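Local coordinates for protein IWS1 (Encephalitozoon cuniculi, PDB 2XPP) that probably acts as a transcription factor in RNA polymerase II regulation, and may work both during and after recruitment of the TATA-binding protein, at residues 12-17 with 60-65; 49-54 with 91-96; 79-84 with 118-123; 108-113 with 129-134. One frame throughout, in Å; residues are numbered along the deposited sequence.

Contact 1 (12-17 with 60-65); sequences SLKKRM and EGILDE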
loop_
_atom_site.group_PDB
_atom_site.type_symbol
_atom_site.label_atom_id
_atom_site.label_comp_id
_atom_site.label_asym_id
_atom_site.label_seq_id
_atom_site.Cartn_x
_atom_site.Cartn_y
_atom_site.Cartn_z
ATOM N N SER A 12 1.797 16.946 5.807
ATOM C CA SER A 12 2.985 16.657 6.652
ATOM C C SER A 12 3.289 15.144 6.824
ATOM O O SER A 12 4.441 14.709 6.663
ATOM C CB SER A 12 2.845 17.365 8.012
ATOM O OG SER A 12 3.838 16.913 8.930
ATOM N N LEU A 13 2.259 14.367 7.140
ATOM C CA LEU A 13 2.413 12.917 7.263
ATOM C C LEU A 13 2.847 12.292 5.942
ATOM O O LEU A 13 3.757 11.471 5.934
ATOM C CB LEU A 13 1.131 12.279 7.794
ATOM C CG LEU A 13 1.285 10.807 8.198
ATOM C CD1 LEU A 13 2.347 10.657 9.266
ATOM C CD2 LEU A 13 -0.061 10.238 8.689
ATOM N N LYS A 14 2.241 12.743 4.829
ATOM C CA LYS A 14 2.594 12.282 3.487
ATOM C C LYS A 14 4.090 12.536 3.237
ATOM O O LYS A 14 4.817 11.619 2.837
ATOM C CB LYS A 14 1.740 13.012 2.453
ATOM C CG LYS A 14 1.948 12.477 0.994
ATOM C CD LYS A 14 1.143 13.287 -0.025
ATOM C CE LYS A 14 1.435 12.804 -1.461
ATOM N NZ LYS A 14 0.587 11.592 -1.726
ATOM N N LYS A 15 4.559 13.749 3.524
ATOM C CA LYS A 15 5.969 14.092 3.301
ATOM C C LYS A 15 6.888 13.257 4.202
ATOM O O LYS A 15 7.980 12.819 3.765
ATOM C CB LYS A 15 6.185 15.594 3.533
ATOM C CG LYS A 15 7.659 16.037 3.421
ATOM C CD LYS A 15 7.837 17.530 3.710
ATOM C CE LYS A 15 9.139 18.086 3.121
ATOM N NZ LYS A 15 10.233 17.074 3.117
ATOM N N ARG A 16 6.447 13.009 5.429
ATOM C CA ARG A 16 7.242 12.191 6.334
ATOM C C ARG A 16 7.431 10.771 5.780
ATOM O O ARG A 16 8.558 10.223 5.791
ATOM C CB ARG A 16 6.594 12.126 7.698
ATOM C CG ARG A 16 7.453 11.437 8.732
ATOM C CD ARG A 16 6.784 11.528 10.103
ATOM N NE ARG A 16 7.483 10.648 11.029
ATOM C CZ ARG A 16 7.019 10.281 12.215
ATOM N NH1 ARG A 16 5.832 10.740 12.653
ATOM N NH2 ARG A 16 7.756 9.464 12.964
ATOM N N MET A 17 6.339 10.196 5.258
ATOM C CA MET A 17 6.378 8.840 4.710
ATOM C C MET A 17 7.242 8.808 3.472
ATOM O O MET A 17 8.030 7.861 3.313
ATOM C CB MET A 17 4.986 8.348 4.363
ATOM C CG MET A 17 4.244 7.938 5.606
ATOM S SD MET A 17 2.654 7.126 5.203
ATOM C CE MET A 17 3.254 5.442 4.933
ATOM N N GLU A 60 -5.386 13.389 -0.254
ATOM C CA GLU A 60 -4.032 13.822 -0.504
ATOM C C GLU A 60 -3.135 12.724 -1.068
ATOM O O GLU A 60 -1.923 12.925 -1.189
ATOM C CB GLU A 60 -3.398 14.474 0.729
ATOM C CG GLU A 60 -4.008 15.867 1.070
ATOM C CD GLU A 60 -3.969 16.882 -0.101
ATOM O OE1 GLU A 60 -2.863 17.240 -0.570
ATOM O OE2 GLU A 60 -5.046 17.333 -0.557
ATOM N N GLY A 61 -3.727 11.578 -1.418
ATOM C CA GLY A 61 -2.980 10.504 -2.135
ATOM C C GLY A 61 -2.090 9.660 -1.243
ATOM O O GLY A 61 -1.081 9.097 -1.693
ATOM N N ILE A 62 -2.486 9.500 0.025
ATOM C CA ILE A 62 -1.628 8.763 0.956
ATOM C C ILE A 62 -1.475 7.297 0.498
ATOM O O ILE A 62 -0.532 6.598 0.939
ATOM C CB ILE A 62 -2.139 8.822 2.435
ATOM C CG1 ILE A 62 -1.026 8.477 3.448
ATOM C CG2 ILE A 62 -3.308 7.851 2.628
ATOM C CD1 ILE A 62 0.128 9.458 3.441
ATOM N N LEU A 63 -2.405 6.793 -0.314
ATOM C CA LEU A 63 -2.256 5.435 -0.797
ATOM C C LEU A 63 -0.988 5.251 -1.606
ATOM O O LEU A 63 -0.455 4.120 -1.650
ATOM C CB LEU A 63 -3.494 4.897 -1.580
ATOM C CG LEU A 63 -4.727 4.805 -0.700
ATOM C CD1 LEU A 63 -5.952 4.436 -1.563
ATOM C CD2 LEU A 63 -4.593 3.801 0.470
ATOM N N ASP A 64 -0.506 6.322 -2.250
ATOM C CA ASP A 64 0.777 6.271 -2.992
ATOM C C ASP A 64 1.930 5.934 -2.051
ATOM O O ASP A 64 2.802 5.107 -2.410
ATOM C CB ASP A 64 1.093 7.628 -3.659
ATOM C CG ASP A 64 0.120 8.011 -4.768
ATOM O OD1 ASP A 64 -0.837 7.272 -5.092
ATOM O OD2 ASP A 64 0.327 9.107 -5.325
ATOM N N GLU A 65 1.967 6.560 -0.866
ATOM C CA GLU A 65 3.075 6.341 0.098
ATOM C C GLU A 65 2.923 4.972 0.755
ATOM O O GLU A 65 3.919 4.265 0.969
ATOM C CB GLU A 65 3.108 7.422 1.197
ATOM C CG GLU A 65 3.753 8.717 0.652
ATOM C CD GLU A 65 2.939 9.360 -0.456
ATOM O OE1 GLU A 65 1.682 9.447 -0.361
ATOM O OE2 GLU A 65 3.551 9.795 -1.450
HETATM O O HOH W 1 2.829 10.663 -3.882
HETATM O O HOH W 2 -0.124 11.550 -4.380
#
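Lys-14 faces Ile-62 with their CA atoms 6.1 Å apart, and Met-17 faces Glu-65 at 6.2 Å between CA atoms, so one turn of helix 5-30 lies against the first turn of helix 62-70. Lys-14 has the largest share of the contact. Its CG is anti to the backbone N (chi1 -174°), and the chain runs straight out to CE before turning at chi4, which swings the ammonium group in over the start of the second helix. There NZ donates to Glu-60 O over 2.9 Å, in the carbonyl plane and on a lone pair, and forms a salt bridge with Glu-65 OE1 at 2.8 Å, met on the syn side of the carboxylate but 25° out of its plane. The carbonyl it grips belongs to a helix end: Gly-61, with positive phi, is the C-prime residue of a Schellman motif closing helix 54-59, in which Ile-62 N bonds to Leu-57 O and Gly-61 N to Leu-58 O. The lysine thus ties helix 5-30 to the turn between two consecutive helices. A water 2.7 Å from Lys-14 NZ passes the link on to Asp-64 OD2, and a second, held only weakly by the lysine, donates to both Asp-64 OD2 and Glu-65 OE2. Gln-18 also binds Glu-65 OE2, while the carboxylate of Glu-60 turns to Arg-11. Beside these polar bonds Ile-62 CD1 reaches Met-17 SD at 3.9 Å, the two chains crossing at about a right angle, and Met-17 CB rests on Glu-65 CB at 3.8 Å.

Contact 2 (49-54 with 91-96); sequences MSKALQ and LKTMKI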
loop_
_atom_site.group_PDB
_atom_site.type_symbol
_atom_site.label_atom_id
_atom_site.label_comp_id
_atom_site.label_asym_id
_atom_site.label_seq_id
_atom_site.Cartn_x
_atom_site.Cartn_y
_atom_site.Cartn_z
ATOM N N MET A 49 -4.407 5.532 11.087
ATOM C CA MET A 49 -5.691 4.946 11.549
ATOM C C MET A 49 -6.738 5.985 12.002
ATOM O O MET A 49 -7.867 5.614 12.321
ATOM C CB MET A 49 -5.472 3.966 12.737
ATOM C CG MET A 49 -4.525 2.806 12.471
ATOM S SD MET A 49 -5.405 1.472 11.705
ATOM C CE MET A 49 -4.282 0.148 11.981
ATOM N N SER A 50 -6.346 7.251 12.119
ATOM C CA SER A 50 -7.229 8.298 12.644
ATOM C C SER A 50 -8.445 8.427 11.758
ATOM O O SER A 50 -8.328 8.673 10.579
ATOM C CB SER A 50 -6.504 9.667 12.656
ATOM O OG SER A 50 -7.446 10.697 12.896
ATOM N N LYS A 51 -9.628 8.242 12.316
ATOM C CA LYS A 51 -10.849 8.418 11.524
ATOM C C LYS A 51 -11.042 9.881 11.114
ATOM O O LYS A 51 -11.562 10.148 10.028
ATOM C CB LYS A 51 -12.081 7.913 12.289
ATOM C CG LYS A 51 -12.062 6.376 12.543
ATOM C CD LYS A 51 -11.886 5.561 11.267
ATOM C CE LYS A 51 -12.236 4.109 11.498
ATOM N NZ LYS A 51 -11.692 3.308 10.376
ATOM N N ALA A 52 -10.575 10.812 11.939
ATOM C CA ALA A 52 -10.776 12.241 11.634
ATOM C C ALA A 52 -9.854 12.654 10.473
ATOM O O ALA A 52 -10.209 13.543 9.691
ATOM C CB ALA A 52 -10.492 13.089 12.824
ATOM N N LEU A 53 -8.696 12.013 10.372
ATOM C CA LEU A 53 -7.736 12.344 9.293
ATOM C C LEU A 53 -7.996 11.591 7.988
ATOM O O LEU A 53 -7.422 11.914 6.924
ATOM C CB LEU A 53 -6.309 12.042 9.716
ATOM C CG LEU A 53 -5.579 12.908 10.723
ATOM C CD1 LEU A 53 -4.173 12.324 10.846
ATOM C CD2 LEU A 53 -5.526 14.344 10.248
ATOM N N GLN A 54 -8.843 10.568 8.057
ATOM C CA GLN A 54 -8.870 9.569 6.981
ATOM C C GLN A 54 -9.176 10.121 5.603
ATOM O O GLN A 54 -8.475 9.807 4.609
ATOM C CB GLN A 54 -9.852 8.430 7.298
ATOM C CG GLN A 54 -9.751 7.307 6.256
ATOM C CD GLN A 54 -10.454 6.046 6.703
ATOM O OE1 GLN A 54 -11.512 5.707 6.156
ATOM N NE2 GLN A 54 -9.900 5.367 7.752
ATOM N N LEU A 91 -4.735 -0.420 5.800
ATOM C CA LEU A 91 -5.553 -0.406 4.572
ATOM C C LEU A 91 -6.953 -0.992 4.808
ATOM O O LEU A 91 -7.933 -0.483 4.264
ATOM C CB LEU A 91 -4.818 -1.185 3.482
ATOM C CG LEU A 91 -3.599 -0.462 2.920
ATOM C CD1 LEU A 91 -2.848 -1.397 2.080
ATOM C CD2 LEU A 91 -3.978 0.788 2.095
ATOM N N LYS A 92 -7.043 -2.018 5.650
ATOM C CA LYS A 92 -8.306 -2.710 5.903
ATOM C C LYS A 92 -9.312 -1.762 6.557
ATOM O O LYS A 92 -10.559 -1.917 6.395
ATOM C CB LYS A 92 -8.085 -3.917 6.838
ATOM C CG LYS A 92 -9.301 -4.692 7.107
ATOM C CD LYS A 92 -8.883 -5.965 7.819
ATOM C CE LYS A 92 -9.824 -6.324 8.930
ATOM N NZ LYS A 92 -9.325 -7.587 9.562
ATOM N N THR A 93 -8.784 -0.781 7.289
ATOM C CA THR A 93 -9.616 0.138 8.070
ATOM C C THR A 93 -10.108 1.342 7.270
ATOM O O THR A 93 -10.946 2.097 7.773
ATOM C CB THR A 93 -8.914 0.700 9.350
ATOM O OG1 THR A 93 -7.915 1.660 9.001
ATOM C CG2 THR A 93 -8.305 -0.419 10.233
ATOM N N MET A 94 -9.571 1.539 6.076
ATOM C CA MET A 94 -9.864 2.750 5.286
ATOM C C MET A 94 -11.035 2.592 4.321
ATOM O O MET A 94 -11.214 1.511 3.719
ATOM C CB MET A 94 -8.596 3.149 4.508
ATOM C CG MET A 94 -7.562 3.699 5.433
ATOM S SD MET A 94 -6.042 3.957 4.513
ATOM C CE MET A 94 -5.285 5.222 5.507
ATOM N N LYS A 95 -11.846 3.660 4.168
ATOM C CA LYS A 95 -12.985 3.614 3.251
ATOM C C LYS A 95 -12.482 3.928 1.825
ATOM O O LYS A 95 -12.673 5.031 1.318
ATOM C CB LYS A 95 -14.090 4.594 3.674
ATOM C CG LYS A 95 -14.734 4.189 4.985
ATOM C CD LYS A 95 -15.927 5.041 5.372
ATOM C CE LYS A 95 -16.443 4.640 6.756
ATOM N NZ LYS A 95 -17.640 5.448 7.248
ATOM N N ILE A 96 -11.906 2.899 1.206
ATOM C CA ILE A 96 -11.227 2.982 -0.096
ATOM C C ILE A 96 -12.170 2.638 -1.237
ATOM O O ILE A 96 -12.812 1.574 -1.235
ATOM C CB ILE A 96 -9.967 2.112 -0.063
ATOM C CG1 ILE A 96 -8.923 2.744 0.887
ATOM C CG2 ILE A 96 -9.392 1.950 -1.439
ATOM C CD1 ILE A 96 -7.733 1.793 1.228
HETATM O O HOH W 3 -9.092 3.942 10.192
#
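Gln-54 makes the direct hydrogen bonds of this contact, both through its amide and both to the backbone of the turn that follows helix 81-92. Its OE1 accepts from Lys-95 N at 2.9 Å, a fairly straight bond (161° at the hydrogen) whose donor stands well above the carbonyl plane, 51° out of it. On the other branch NE2 gives a weak bond to Thr-93 O at 3.4 Å. CG anti to the backbone N (chi1 -173°) and an extended chain send the amide straight across, so that it bridges the backbone on both sides of Met-94, whose CA lies 3.5 Å from Gln-54 OE1. Lys-95 is the centre of an inverse gamma turn, closed by a weak Ile-96 N to Met-94 O bond.

A water supplies the second kind of link: it donates to Met-49 O and to Thr-93 OG1, the latter at 2.8 Å, and accepts from Lys-51 NZ at 2.7 Å. Thr-93 OG1 is also hydrogen-bonded to Val-90 O, three residues back. Apolar packing is slight. Met-49 bends at chi2 and lays SD against the threonine, 3.7 Å from Thr-93 OG1, with the methyl CG2 almost as near. Ser-50 OG accepts from Leu-53 N, an ST motif that shapes the loop before helix 54-59.

The loop thereby joins helices 36-48 and 54-59 to the end of helix 81-92. Met-49 extends along Arg-86, Asp-89 and Val-90, Leu-53 meets helix 5-30, and Leu-91 and Ile-96 both pack on helices 62-70 and 121-138.

Contact 3 (79-84 with 118-123); sequences PNIKIR and KESKEV
Arg-84, the residue most covered in this contact, and Glu-119 come from opposite directions and form a salt bridge with two unequal arms. NH2 donates to Glu-119 OE1 at 2.8 Å in a fairly straight bond, with the oxygen in the guanidinium plane and approached on its syn side. NE also lies 2.8 Å from Glu-119 OE2, but its hydrogen points poorly and the bond is weak; the two planes are 51° apart. A third bond, from Arg-84 NH1 to Pro-79 O at 2.7 Å, pins the other edge of the guanidinium, and Ile-81 CG1 covers part of one face. Glu-119 OE1 takes a second donor, Ser-120 N, at 2.8 Å.

Val-123 supplies the apolar half: its CG2 reaches Ile-81 CG1 at 4.0 Å, and Tyr-113 packs on its other methyl. Ser-120 and Asn-80 are the N-caps of helices 121-138 and 81-92, binding Val-123 N and Lys-82 N respectively, so the contact joins two capped helix starts in the TFIIS N-terminal-like bundle. With two good N-H bonds to OE1 and a weak one to OE2, the buried Glu-119 carboxylate is probably kept ionised.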
loop_
_atom_site.group_PDB
_atom_site.type_symbol
_atom_site.label_atom_id
_atom_site.label_comp_id
_atom_site.label_asym_id
_atom_site.label_seq_id
_atom_site.Cartn_x
_atom_site.Cartn_y
_atom_site.Cartn_z
ATOM N N PRO A 79 10.132 -5.447 2.310
ATOM C CA PRO A 79 10.230 -4.850 3.645
ATOM C C PRO A 79 9.944 -5.837 4.744
ATOM O O PRO A 79 9.248 -6.851 4.507
ATOM C CB PRO A 79 9.132 -3.782 3.653
ATOM C CG PRO A 79 8.455 -3.854 2.361
ATOM C CD PRO A 79 9.079 -4.847 1.469
ATOM N N ASN A 80 10.496 -5.549 5.930
ATOM C CA ASN A 80 10.303 -6.364 7.120
ATOM C C ASN A 80 8.825 -6.706 7.319
ATOM O O ASN A 80 7.948 -5.854 7.074
ATOM C CB ASN A 80 10.814 -5.583 8.342
ATOM C CG ASN A 80 10.834 -6.386 9.560
ATOM O OD1 ASN A 80 9.790 -6.803 10.086
ATOM N ND2 ASN A 80 12.066 -6.645 10.079
ATOM N N ILE A 81 8.566 -7.959 7.690
ATOM C CA ILE A 81 7.167 -8.457 7.762
ATOM C C ILE A 81 6.327 -7.589 8.745
ATOM O O ILE A 81 5.073 -7.520 8.641
ATOM C CB ILE A 81 7.137 -9.982 8.130
ATOM C CG1 ILE A 81 5.755 -10.581 7.749
ATOM C CG2 ILE A 81 7.502 -10.208 9.588
ATOM C CD1 ILE A 81 5.637 -12.034 7.965
ATOM N N LYS A 82 6.987 -6.938 9.703
ATOM C CA LYS A 82 6.197 -6.093 10.642
ATOM C C LYS A 82 5.551 -4.925 9.890
ATOM O O LYS A 82 4.390 -4.544 10.163
ATOM C CB LYS A 82 7.064 -5.616 11.792
ATOM C CG LYS A 82 6.396 -4.518 12.633
ATOM C CD LYS A 82 7.158 -4.333 13.924
ATOM C CE LYS A 82 6.963 -2.947 14.521
ATOM N NZ LYS A 82 8.149 -2.031 14.219
ATOM N N ILE A 83 6.276 -4.364 8.914
ATOM C CA ILE A 83 5.740 -3.352 8.027
ATOM C C ILE A 83 4.605 -3.860 7.133
ATOM O O ILE A 83 3.533 -3.213 7.015
ATOM C CB ILE A 83 6.851 -2.740 7.136
ATOM C CG1 ILE A 83 7.977 -2.210 8.044
ATOM C CG2 ILE A 83 6.231 -1.718 6.146
ATOM C CD1 ILE A 83 9.326 -2.183 7.319
ATOM N N ARG A 84 4.825 -5.032 6.551
ATOM C CA ARG A 84 3.838 -5.680 5.680
ATOM C C ARG A 84 2.535 -5.876 6.456
ATOM O O ARG A 84 1.446 -5.515 5.968
ATOM C CB ARG A 84 4.375 -7.007 5.161
ATOM C CG ARG A 84 5.672 -6.753 4.365
ATOM C CD ARG A 84 6.051 -7.858 3.403
ATOM N NE ARG A 84 5.994 -9.249 3.870
ATOM C CZ ARG A 84 7.060 -9.950 4.290
ATOM N NH1 ARG A 84 8.238 -9.356 4.413
ATOM N NH2 ARG A 84 6.953 -11.236 4.627
ATOM N N LYS A 118 6.684 -16.665 -1.535
ATOM C CA LYS A 118 7.562 -16.399 -0.409
ATOM C C LYS A 118 6.864 -15.783 0.801
ATOM O O LYS A 118 7.448 -15.712 1.887
ATOM C CB LYS A 118 8.736 -15.500 -0.839
ATOM C CG LYS A 118 9.828 -16.153 -1.698
ATOM C CD LYS A 118 11.022 -15.180 -1.831
ATOM C CE LYS A 118 12.173 -15.559 -0.874
ATOM N NZ LYS A 118 12.871 -14.380 -0.236
ATOM N N GLU A 119 5.631 -15.303 0.626
ATOM C CA GLU A 119 4.940 -14.591 1.697
ATOM C C GLU A 119 4.440 -15.548 2.829
ATOM O O GLU A 119 4.202 -16.746 2.575
ATOM C CB GLU A 119 3.804 -13.752 1.074
ATOM C CG GLU A 119 3.108 -12.844 2.076
ATOM C CD GLU A 119 4.097 -11.945 2.823
ATOM O OE1 GLU A 119 4.420 -12.238 3.998
ATOM O OE2 GLU A 119 4.552 -10.964 2.204
ATOM N N SER A 120 4.348 -15.062 4.071
ATOM C CA SER A 120 3.763 -15.872 5.134
ATOM C C SER A 120 2.307 -16.156 4.782
ATOM O O SER A 120 1.636 -15.332 4.146
ATOM C CB SER A 120 3.887 -15.232 6.530
ATOM O OG SER A 120 2.885 -14.251 6.779
ATOM N N LYS A 121 1.841 -17.327 5.167
ATOM C CA LYS A 121 0.443 -17.710 4.950
ATOM C C LYS A 121 -0.507 -16.645 5.509
ATOM O O LYS A 121 -1.470 -16.293 4.845
ATOM C CB LYS A 121 0.129 -19.098 5.540
ATOM C CG LYS A 121 0.947 -20.246 4.948
ATOM C CD LYS A 121 0.306 -21.592 5.285
ATOM C CE LYS A 121 1.168 -22.788 4.883
ATOM N NZ LYS A 121 1.482 -22.758 3.420
ATOM N N GLU A 122 -0.201 -16.111 6.697
ATOM C CA GLU A 122 -1.023 -15.078 7.334
ATOM C C GLU A 122 -1.129 -13.788 6.516
ATOM O O GLU A 122 -2.221 -13.276 6.316
ATOM C CB GLU A 122 -0.503 -14.747 8.757
ATOM C CG GLU A 122 -1.354 -13.679 9.515
ATOM C CD GLU A 122 -0.615 -12.883 10.664
ATOM O OE1 GLU A 122 0.105 -13.489 11.522
ATOM O OE2 GLU A 122 -0.816 -11.637 10.706
ATOM N N VAL A 123 0.005 -13.245 6.077
ATOM C CA VAL A 123 0.019 -12.026 5.263
ATOM C C VAL A 123 -0.699 -12.282 3.926
ATOM O O VAL A 123 -1.505 -11.459 3.492
ATOM C CB VAL A 123 1.434 -11.505 5.054
ATOM C CG1 VAL A 123 1.465 -10.323 4.087
ATOM C CG2 VAL A 123 1.951 -11.010 6.431
#

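Contact 4 (108-113 with 129-134); sequences KIVYFY and ALVQKW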
loop_
_atom_site.group_PDB
_atom_site.type_symbol
_atom_site.label_atom_id
_atom_site.label_comp_id
_atom_site.label_asym_id
_atom_site.label_seq_id
_atom_site.Cartn_x
_atom_site.Cartn_y
_atom_site.Cartn_z
ATOM N N LYS A 108 -2.254 -3.136 -6.861
ATOM C CA LYS A 108 -1.292 -3.968 -7.583
ATOM C C LYS A 108 -0.308 -4.597 -6.617
ATOM O O LYS A 108 0.018 -5.766 -6.771
ATOM C CB LYS A 108 -0.595 -3.195 -8.679
ATOM C CG LYS A 108 -1.618 -2.817 -9.744
ATOM C CD LYS A 108 -1.111 -1.812 -10.646
ATOM C CE LYS A 108 -2.135 -1.518 -11.718
ATOM N NZ LYS A 108 -1.521 -0.563 -12.620
ATOM N N ILE A 109 0.162 -3.830 -5.639
ATOM C CA ILE A 109 1.099 -4.420 -4.640
ATOM C C ILE A 109 0.363 -5.351 -3.679
ATOM O O ILE A 109 0.875 -6.418 -3.343
ATOM C CB ILE A 109 1.976 -3.368 -3.895
ATOM C CG1 ILE A 109 3.107 -4.065 -3.078
ATOM C CG2 ILE A 109 1.138 -2.461 -2.936
ATOM C CD1 ILE A 109 4.107 -4.933 -3.891
ATOM N N VAL A 110 -0.865 -4.990 -3.299
ATOM C CA VAL A 110 -1.632 -5.895 -2.434
ATOM C C VAL A 110 -1.947 -7.202 -3.168
ATOM O O VAL A 110 -1.865 -8.280 -2.560
ATOM C CB VAL A 110 -2.903 -5.213 -1.892
ATOM C CG1 VAL A 110 -3.781 -6.242 -1.100
ATOM C CG2 VAL A 110 -2.493 -3.971 -1.008
ATOM N N TYR A 111 -2.271 -7.093 -4.472
ATOM C CA TYR A 111 -2.498 -8.264 -5.279
ATOM C C TYR A 111 -1.242 -9.152 -5.260
ATOM O O TYR A 111 -1.337 -10.389 -5.089
ATOM C CB TYR A 111 -2.972 -7.917 -6.699
ATOM C CG TYR A 111 -3.288 -9.190 -7.446
ATOM C CD1 TYR A 111 -4.500 -9.864 -7.232
ATOM C CD2 TYR A 111 -2.320 -9.785 -8.267
ATOM C CE1 TYR A 111 -4.773 -11.065 -7.872
ATOM C CE2 TYR A 111 -2.577 -10.993 -8.908
ATOM C CZ TYR A 111 -3.811 -11.615 -8.715
ATOM O OH TYR A 111 -4.074 -12.805 -9.371
ATOM N N PHE A 112 -0.060 -8.522 -5.405
ATOM C CA PHE A 112 1.151 -9.311 -5.376
ATOM C C PHE A 112 1.324 -10.046 -4.031
ATOM O O PHE A 112 1.705 -11.226 -3.997
ATOM C CB PHE A 112 2.384 -8.451 -5.690
ATOM C CG PHE A 112 3.667 -9.233 -5.564
ATOM C CD1 PHE A 112 3.956 -10.292 -6.450
ATOM C CD2 PHE A 112 4.525 -8.950 -4.536
ATOM C CE1 PHE A 112 5.157 -11.051 -6.300
ATOM C CE2 PHE A 112 5.704 -9.693 -4.368
ATOM C CZ PHE A 112 6.006 -10.733 -5.231
ATOM N N TYR A 113 1.003 -9.371 -2.930
ATOM C CA TYR A 113 1.129 -9.995 -1.627
ATOM C C TYR A 113 0.249 -11.232 -1.572
ATOM O O TYR A 113 0.649 -12.229 -0.952
ATOM C CB TYR A 113 0.731 -9.041 -0.518
ATOM C CG TYR A 113 1.835 -8.085 -0.074
ATOM C CD1 TYR A 113 1.973 -7.770 1.288
ATOM C CD2 TYR A 113 2.723 -7.480 -0.991
ATOM C CE1 TYR A 113 2.980 -6.871 1.739
ATOM C CE2 TYR A 113 3.748 -6.590 -0.534
ATOM C CZ TYR A 113 3.857 -6.316 0.826
ATOM O OH TYR A 113 4.815 -5.459 1.320
ATOM N N ALA A 129 -7.926 -11.181 1.481
ATOM C CA ALA A 129 -9.178 -10.628 1.978
ATOM C C ALA A 129 -9.357 -9.148 1.554
ATOM O O ALA A 129 -10.478 -8.682 1.215
ATOM C CB ALA A 129 -9.207 -10.775 3.509
ATOM N N LEU A 130 -8.255 -8.408 1.551
ATOM C CA LEU A 130 -8.284 -7.028 1.148
ATOM C C LEU A 130 -8.600 -6.934 -0.370
ATOM O O LEU A 130 -9.407 -6.087 -0.800
ATOM C CB LEU A 130 -6.925 -6.410 1.474
ATOM C CG LEU A 130 -6.802 -4.922 1.513
ATOM C CD1 LEU A 130 -7.880 -4.275 2.429
ATOM C CD2 LEU A 130 -5.380 -4.585 2.061
ATOM N N VAL A 131 -7.995 -7.815 -1.180
ATOM C CA VAL A 131 -8.322 -7.856 -2.625
ATOM C C VAL A 131 -9.800 -8.168 -2.778
ATOM O O VAL A 131 -10.507 -7.558 -3.587
ATOM C CB VAL A 131 -7.469 -8.911 -3.413
ATOM C CG1 VAL A 131 -7.963 -9.130 -4.872
ATOM C CG2 VAL A 131 -6.024 -8.522 -3.438
ATOM N N GLN A 132 -10.315 -9.141 -2.023
ATOM C CA GLN A 132 -11.724 -9.476 -2.180
ATOM C C GLN A 132 -12.634 -8.321 -1.766
ATOM O O GLN A 132 -13.681 -8.161 -2.361
ATOM C CB GLN A 132 -12.083 -10.765 -1.412
ATOM C CG GLN A 132 -11.401 -11.974 -2.106
ATOM C CD GLN A 132 -11.501 -11.928 -3.670
ATOM O OE1 GLN A 132 -10.496 -11.674 -4.353
ATOM N NE2 GLN A 132 -12.705 -12.159 -4.206
ATOM N N LYS A 133 -12.244 -7.562 -0.743
ATOM C CA LYS A 133 -13.022 -6.391 -0.308
ATOM C C LYS A 133 -13.058 -5.331 -1.406
ATOM O O LYS A 133 -14.144 -4.823 -1.781
ATOM C CB LYS A 133 -12.375 -5.757 0.925
ATOM C CG LYS A 133 -13.158 -4.516 1.460
ATOM C CD LYS A 133 -12.468 -3.980 2.736
ATOM C CE LYS A 133 -13.161 -2.729 3.241
ATOM N NZ LYS A 133 -12.412 -2.290 4.460
ATOM N N TRP A 134 -11.885 -4.993 -1.901
ATOM C CA TRP A 134 -11.770 -3.964 -2.964
ATOM C C TRP A 134 -12.386 -4.401 -4.283
ATOM O O TRP A 134 -12.815 -3.542 -5.087
ATOM C CB TRP A 134 -10.325 -3.595 -3.178
ATOM C CG TRP A 134 -9.731 -2.901 -1.983
ATOM C CD1 TRP A 134 -10.407 -2.384 -0.908
ATOM C CD2 TRP A 134 -8.350 -2.678 -1.746
ATOM N NE1 TRP A 134 -9.495 -1.847 0.002
ATOM C CE2 TRP A 134 -8.232 -2.028 -0.493
ATOM C CE3 TRP A 134 -7.188 -2.991 -2.456
ATOM C CZ2 TRP A 134 -6.980 -1.642 0.048
ATOM C CZ3 TRP A 134 -5.944 -2.602 -1.910
ATOM C CH2 TRP A 134 -5.867 -1.938 -0.674
#
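Trp-134 N donates to Leu-130 O at 2.9 Å, the helical bond that sets these two side chains one turn apart and lets both bear on Val-110. They belong to the TFIIS helical bundle-like fold, in which helix 106-115 packs against the last helix, 121-138. The axes of segments 108-113 and 129-134 approach to 9.4 Å and run roughly antiparallel, 136° apart. No hydrogen bond crosses between the two segments; the hold is apolar and centres on Val-110.

Each of its methyls has its own partners. CG1, anti to the backbone N (chi1 174°), touches Leu-130 CD2 at 3.9 Å and Val-131 CG2 at 4.0 Å. CG2 points instead to the six-membered part of the indole, 3.8 Å from Trp-134 CZ3, and the two side chains cross at about a right angle. Leu-130 CG lies over one face of that ring, toward its rim. Helix 81-92 backs the cluster, Leu-91 meeting both Val-110 and Leu-130. The chain of another protein adds aromatic packing at Val-131 and Ile-109. Val-131 CG2 sits over the backbone at Tyr-111 CA, while CG1 meets the edge of the tyrosine ring, 4.3 Å from Tyr-111 CD1.

Contact 4 is the buried one, purely apolar across its segments; the other three are partly buried and add polar bonds to their packing. Contacts 2 and 3 use opposite ends of helix 81-92, and contacts 3 and 4 share helix 121-138, Tyr-113 of contact 4 packing on Arg-84 and Val-123 of contact 3. Leu-63 of contact 1 touches Leu-91 and Ile-96 of contact 2, which in turn reach Leu-130 and Trp-134 of contact 4, giving a continuous apolar path. Contacts 1 and 3, with centres about 22 Å apart on opposite sides of the chain's centre, both hold charged pairs at helix starts, whereas contact 2 relies on an amide and a water.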